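Local coordinates for protein geranylgeranyl pyrophosphate synthetase (Pyrococcus horikoshii, PDB 1WY0) that probably catalyses the chain elongation of allylic diphosphates with isopentenyl diphosphate to make geranylgeranyl diphosphate, a precursor of archaeal membrane lipids, at residues V49-G62 with L181-T194. Residues are numbered along the deposited sequence; the frame is centred on the assembly and turned at random.
Sequences VRPFVVLTSTEAVG and LFEASAKVGGIIGT
Arg50 sets one face of its guanidinium against the Phe182 ring, whose CE1 stands 4.0 Å from CZ of Arg50. The two planes are 71° apart, and NH2 lies at the ring edge, in its plane, so the ring meets the guanidinium steeply instead of stacking flat on it. The extended aliphatic part of Arg50 also passes CD2 of Leu181. Cut back to an alanine, this position would probably leave the ring edge of Phe182 and the methyl of Leu181 without their cover and open a gap at this end of the helix pair. Further round the ring, CZ of Phe182 meets CG1 of Val49 at 3.7 Å. Helices 49-57 and 181-193 pack nearly parallel, their axes crossing at -27° and approaching to 7.1 Å, within the all-helical fold of polyprenyl synthases. Glycine permits such closeness: a CB on Gly189 would clash with Ser57 CB and Val54 O, and CA of Gly189 instead lies 3.4 Å from that carbonyl oxygen. With its hydroxyl turned beside its own backbone N (chi1 -79°), Ser57 OG donates a hydrogen bond back to Val53 O, while the same oxygen rests on Ala186. Thr58 OG1 donates across the interface to Gly189 O at 2.6 Å, well off the carbonyl direction. Beyond it, Val61 CB presses tightly on Thr194 CB at 3.4 Å, and Leu203 of helix 197-224 also touches Val61.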
loop_
_atom_site.group_PDB
_atom_site.type_symbol
_atom_site.label_atom_id
_atom_site.label_comp_id
_atom_site.label_asym_id
_atom_site.label_seq_id
_atom_site.Cartn_x
_atom_site.Cartn_y
_atom_site.Cartn_z
ATOM N N VAL A 49 -20.794 3.823 3.477
ATOM C CA VAL A 49 -21.697 3.161 2.547
ATOM C C VAL A 49 -21.188 1.790 2.113
ATOM O O VAL A 49 -21.966 0.844 1.999
ATOM C CB VAL A 49 -21.924 4.018 1.287
ATOM C CG1 VAL A 49 -22.640 3.208 0.224
ATOM C CG2 VAL A 49 -22.746 5.248 1.645
ATOM N N ARG A 50 -19.886 1.682 1.858
ATOM C CA ARG A 50 -19.313 0.412 1.434
ATOM C C ARG A 50 -19.481 -0.652 2.507
ATOM O O ARG A 50 -19.959 -1.745 2.224
ATOM C CB ARG A 50 -17.840 0.599 1.059
ATOM C CG ARG A 50 -17.704 1.353 -0.250
ATOM C CD ARG A 50 -16.276 1.721 -0.617
ATOM N NE ARG A 50 -16.284 2.562 -1.809
ATOM C CZ ARG A 50 -16.769 3.798 -1.852
ATOM N NH1 ARG A 50 -17.279 4.357 -0.764
ATOM N NH2 ARG A 50 -16.773 4.468 -2.994
ATOM N N PRO A 51 -19.089 -0.352 3.754
ATOM C CA PRO A 51 -19.241 -1.341 4.822
ATOM C C PRO A 51 -20.721 -1.704 4.983
ATOM O O PRO A 51 -21.068 -2.858 5.227
ATOM C CB PRO A 51 -18.693 -0.613 6.047
ATOM C CG PRO A 51 -17.694 0.329 5.472
ATOM C CD PRO A 51 -18.397 0.851 4.248
ATOM N N PHE A 52 -21.591 -0.707 4.842
ATOM C CA PHE A 52 -23.028 -0.929 4.952
ATOM C C PHE A 52 -23.472 -1.961 3.926
ATOM O O PHE A 52 -24.307 -2.814 4.210
ATOM C CB PHE A 52 -23.804 0.375 4.718
ATOM C CG PHE A 52 -25.297 0.234 4.895
ATOM C CD1 PHE A 52 -25.850 0.051 6.157
ATOM C CD2 PHE A 52 -26.147 0.271 3.796
ATOM C CE1 PHE A 52 -27.225 -0.091 6.321
ATOM C CE2 PHE A 52 -27.526 0.130 3.948
ATOM C CZ PHE A 52 -28.066 -0.051 5.216
ATOM N N VAL A 53 -22.910 -1.887 2.728
ATOM C CA VAL A 53 -23.268 -2.828 1.686
ATOM C C VAL A 53 -22.810 -4.218 2.085
ATOM O O VAL A 53 -23.462 -5.215 1.767
ATOM C CB VAL A 53 -22.640 -2.414 0.346
ATOM C CG1 VAL A 53 -22.835 -3.504 -0.704
ATOM C CG2 VAL A 53 -23.281 -1.124 -0.116
ATOM N N VAL A 54 -21.696 -4.284 2.800
ATOM C CA VAL A 54 -21.173 -5.563 3.245
ATOM C C VAL A 54 -22.163 -6.229 4.206
ATOM O O VAL A 54 -22.725 -7.281 3.901
ATOM C CB VAL A 54 -19.813 -5.400 3.969
ATOM C CG1 VAL A 54 -19.323 -6.749 4.452
ATOM C CG2 VAL A 54 -18.784 -4.770 3.026
ATOM N N LEU A 55 -22.364 -5.606 5.365
ATOM C CA LEU A 55 -23.269 -6.130 6.384
ATOM C C LEU A 55 -24.689 -6.322 5.861
ATOM O O LEU A 55 -25.349 -7.295 6.205
ATOM C CB LEU A 55 -23.289 -5.203 7.606
ATOM C CG LEU A 55 -21.915 -4.911 8.217
ATOM C CD1 LEU A 55 -22.063 -4.004 9.428
ATOM C CD2 LEU A 55 -21.241 -6.213 8.602
ATOM N N THR A 56 -25.159 -5.397 5.033
ATOM C CA THR A 56 -26.504 -5.506 4.483
ATOM C C THR A 56 -26.588 -6.653 3.485
ATOM O O THR A 56 -27.630 -7.298 3.366
ATOM C CB THR A 56 -26.947 -4.205 3.778
ATOM O OG1 THR A 56 -26.886 -3.115 4.703
ATOM C CG2 THR A 56 -28.376 -4.335 3.275
ATOM N N SER A 57 -25.496 -6.910 2.773
ATOM C CA SER A 57 -25.472 -7.990 1.794
ATOM C C SER A 57 -25.466 -9.351 2.464
ATOM O O SER A 57 -26.022 -10.314 1.933
ATOM C CB SER A 57 -24.254 -7.868 0.880
ATOM O OG SER A 57 -24.473 -6.891 -0.122
ATOM N N THR A 58 -24.838 -9.430 3.631
ATOM C CA THR A 58 -24.823 -10.690 4.366
ATOM C C THR A 58 -26.197 -11.016 4.959
ATOM O O THR A 58 -26.468 -12.120 5.411
ATOM C CB THR A 58 -23.784 -10.580 5.484
ATOM O OG1 THR A 58 -22.496 -10.350 4.904
ATOM C CG2 THR A 58 -23.736 -11.882 6.289
ATOM N N GLU A 59 -27.067 -9.989 4.984
ATOM C CA GLU A 59 -28.409 -10.195 5.523
ATOM C C GLU A 59 -29.409 -10.547 4.420
ATOM O O GLU A 59 -30.465 -11.122 4.652
ATOM C CB GLU A 59 -28.842 -8.909 6.232
ATOM C CG GLU A 59 -30.225 -9.036 6.875
ATOM C CD GLU A 59 -30.558 -7.759 7.612
ATOM O OE1 GLU A 59 -31.691 -7.613 8.053
ATOM O OE2 GLU A 59 -29.675 -6.915 7.745
ATOM N N ALA A 60 -29.064 -10.142 3.187
ATOM C CA ALA A 60 -29.954 -10.417 2.069
ATOM C C ALA A 60 -29.808 -11.858 1.584
ATOM O O ALA A 60 -30.495 -12.317 0.681
ATOM C CB ALA A 60 -29.601 -9.457 0.934
ATOM N N VAL A 61 -28.842 -12.567 2.201
ATOM C CA VAL A 61 -28.559 -13.924 1.757
ATOM C C VAL A 61 -28.789 -14.960 2.861
ATOM O O VAL A 61 -29.437 -15.980 2.668
ATOM C CB VAL A 61 -27.107 -13.976 1.279
ATOM C CG1 VAL A 61 -26.956 -13.168 -0.009
ATOM C CG2 VAL A 61 -26.184 -13.404 2.339
ATOM N N GLY A 62 -28.195 -14.689 4.040
ATOM C CA GLY A 62 -28.293 -15.649 5.134
ATOM C C GLY A 62 -28.688 -14.978 6.451
ATOM O O GLY A 62 -29.721 -15.269 7.043
ATOM N N LEU A 181 -14.349 -2.069 -6.008
ATOM C CA LEU A 181 -14.482 -2.118 -4.555
ATOM C C LEU A 181 -15.945 -2.216 -4.113
ATOM O O LEU A 181 -16.270 -2.792 -3.082
ATOM C CB LEU A 181 -13.842 -0.858 -3.969
ATOM C CG LEU A 181 -13.519 -1.004 -2.480
ATOM C CD1 LEU A 181 -12.579 -2.179 -2.204
ATOM C CD2 LEU A 181 -12.839 0.235 -1.898
ATOM N N PHE A 182 -16.817 -1.617 -4.911
ATOM C CA PHE A 182 -18.225 -1.653 -4.570
ATOM C C PHE A 182 -18.713 -3.074 -4.769
ATOM O O PHE A 182 -19.399 -3.629 -3.917
ATOM C CB PHE A 182 -19.028 -0.690 -5.439
ATOM C CG PHE A 182 -19.862 0.272 -4.645
ATOM C CD1 PHE A 182 -19.333 1.481 -4.217
ATOM C CD2 PHE A 182 -21.167 -0.047 -4.293
ATOM C CE1 PHE A 182 -20.086 2.360 -3.449
ATOM C CE2 PHE A 182 -21.936 0.828 -3.520
ATOM C CZ PHE A 182 -21.391 2.030 -3.099
ATOM N N GLU A 183 -18.338 -3.671 -5.891
ATOM C CA GLU A 183 -18.733 -5.045 -6.181
ATOM C C GLU A 183 -18.227 -5.964 -5.071
ATOM O O GLU A 183 -18.950 -6.842 -4.595
ATOM C CB GLU A 183 -18.145 -5.492 -7.515
ATOM C CG GLU A 183 -18.197 -6.993 -7.729
ATOM C CD GLU A 183 -17.597 -7.407 -9.045
ATOM O OE1 GLU A 183 -16.577 -8.107 -9.023
ATOM O OE2 GLU A 183 -18.128 -7.026 -10.106
ATOM N N ALA A 184 -16.979 -5.755 -4.665
ATOM C CA ALA A 184 -16.365 -6.555 -3.617
ATOM C C ALA A 184 -17.131 -6.442 -2.308
ATOM O O ALA A 184 -17.217 -7.402 -1.556
ATOM C CB ALA A 184 -14.928 -6.125 -3.410
ATOM N N SER A 185 -17.673 -5.260 -2.035
ATOM C CA SER A 185 -18.439 -5.025 -0.821
ATOM C C SER A 185 -19.649 -5.962 -0.774
ATOM O O SER A 185 -19.866 -6.671 0.210
ATOM C CB SER A 185 -18.921 -3.569 -0.776
ATOM O OG SER A 185 -17.837 -2.659 -0.801
ATOM N N ALA A 186 -20.437 -5.954 -1.841
ATOM C CA ALA A 186 -21.606 -6.827 -1.907
ATOM C C ALA A 186 -21.210 -8.304 -1.969
ATOM O O ALA A 186 -21.750 -9.158 -1.277
ATOM C CB ALA A 186 -22.411 -6.458 -3.153
ATOM N N LYS A 187 -20.254 -8.597 -2.868
ATOM C CA LYS A 187 -19.844 -9.983 -3.058
ATOM C C LYS A 187 -19.311 -10.612 -1.767
ATOM O O LYS A 187 -19.507 -11.786 -1.484
ATOM C CB LYS A 187 -18.768 -10.011 -4.144
ATOM C CG LYS A 187 -18.143 -11.396 -4.300
ATOM C CD LYS A 187 -17.199 -11.472 -5.501
ATOM C CE LYS A 187 -17.391 -12.751 -6.320
ATOM N NZ LYS A 187 -17.618 -12.407 -7.721
ATOM N N VAL A 188 -18.572 -9.795 -0.990
ATOM C CA VAL A 188 -18.030 -10.308 0.263
ATOM C C VAL A 188 -19.119 -10.462 1.325
ATOM O O VAL A 188 -19.027 -11.281 2.231
ATOM C CB VAL A 188 -16.953 -9.341 0.761
ATOM C CG1 VAL A 188 -16.764 -9.514 2.267
ATOM C CG2 VAL A 188 -15.639 -9.620 0.057
ATOM N N GLY A 189 -20.154 -9.642 1.202
ATOM C CA GLY A 189 -21.255 -9.726 2.136
ATOM C C GLY A 189 -21.901 -11.081 1.947
ATOM O O GLY A 189 -22.031 -11.854 2.895
ATOM N N GLY A 190 -22.292 -11.374 0.712
ATOM C CA GLY A 190 -22.914 -12.651 0.417
ATOM C C GLY A 190 -22.105 -13.825 0.939
ATOM O O GLY A 190 -22.562 -14.565 1.815
ATOM N N ILE A 191 -20.896 -13.987 0.406
ATOM C CA ILE A 191 -20.004 -15.086 0.760
ATOM C C ILE A 191 -20.026 -15.396 2.261
ATOM O O ILE A 191 -19.961 -16.540 2.690
ATOM C CB ILE A 191 -18.584 -14.711 0.331
ATOM C CG1 ILE A 191 -18.467 -14.723 -1.195
ATOM C CG2 ILE A 191 -17.583 -15.742 0.887
ATOM C CD1 ILE A 191 -17.050 -14.402 -1.672
ATOM N N ILE A 192 -20.079 -14.322 3.073
ATOM C CA ILE A 192 -20.009 -14.518 4.517
ATOM C C ILE A 192 -21.283 -15.153 5.076
ATOM O O ILE A 192 -21.321 -15.662 6.187
ATOM C CB ILE A 192 -19.784 -13.156 5.180
ATOM C CG1 ILE A 192 -18.380 -12.637 4.866
ATOM C CG2 ILE A 192 -19.903 -13.296 6.709
ATOM C CD1 ILE A 192 -17.287 -13.578 5.374
ATOM N N GLY A 193 -22.366 -15.083 4.280
ATOM C CA GLY A 193 -23.617 -15.582 4.840
ATOM C C GLY A 193 -24.351 -16.578 3.925
ATOM O O GLY A 193 -25.449 -17.032 4.224
ATOM N N THR A 194 -23.741 -16.904 2.768
ATOM C CA THR A 194 -24.468 -17.784 1.853
ATOM C C THR A 194 -23.531 -18.553 0.916
ATOM O O THR A 194 -22.489 -18.071 0.493
ATOM C CB THR A 194 -25.425 -16.928 1.024
ATOM O OG1 THR A 194 -26.381 -17.782 0.392
ATOM C CG2 THR A 194 -24.648 -16.171 -0.059
#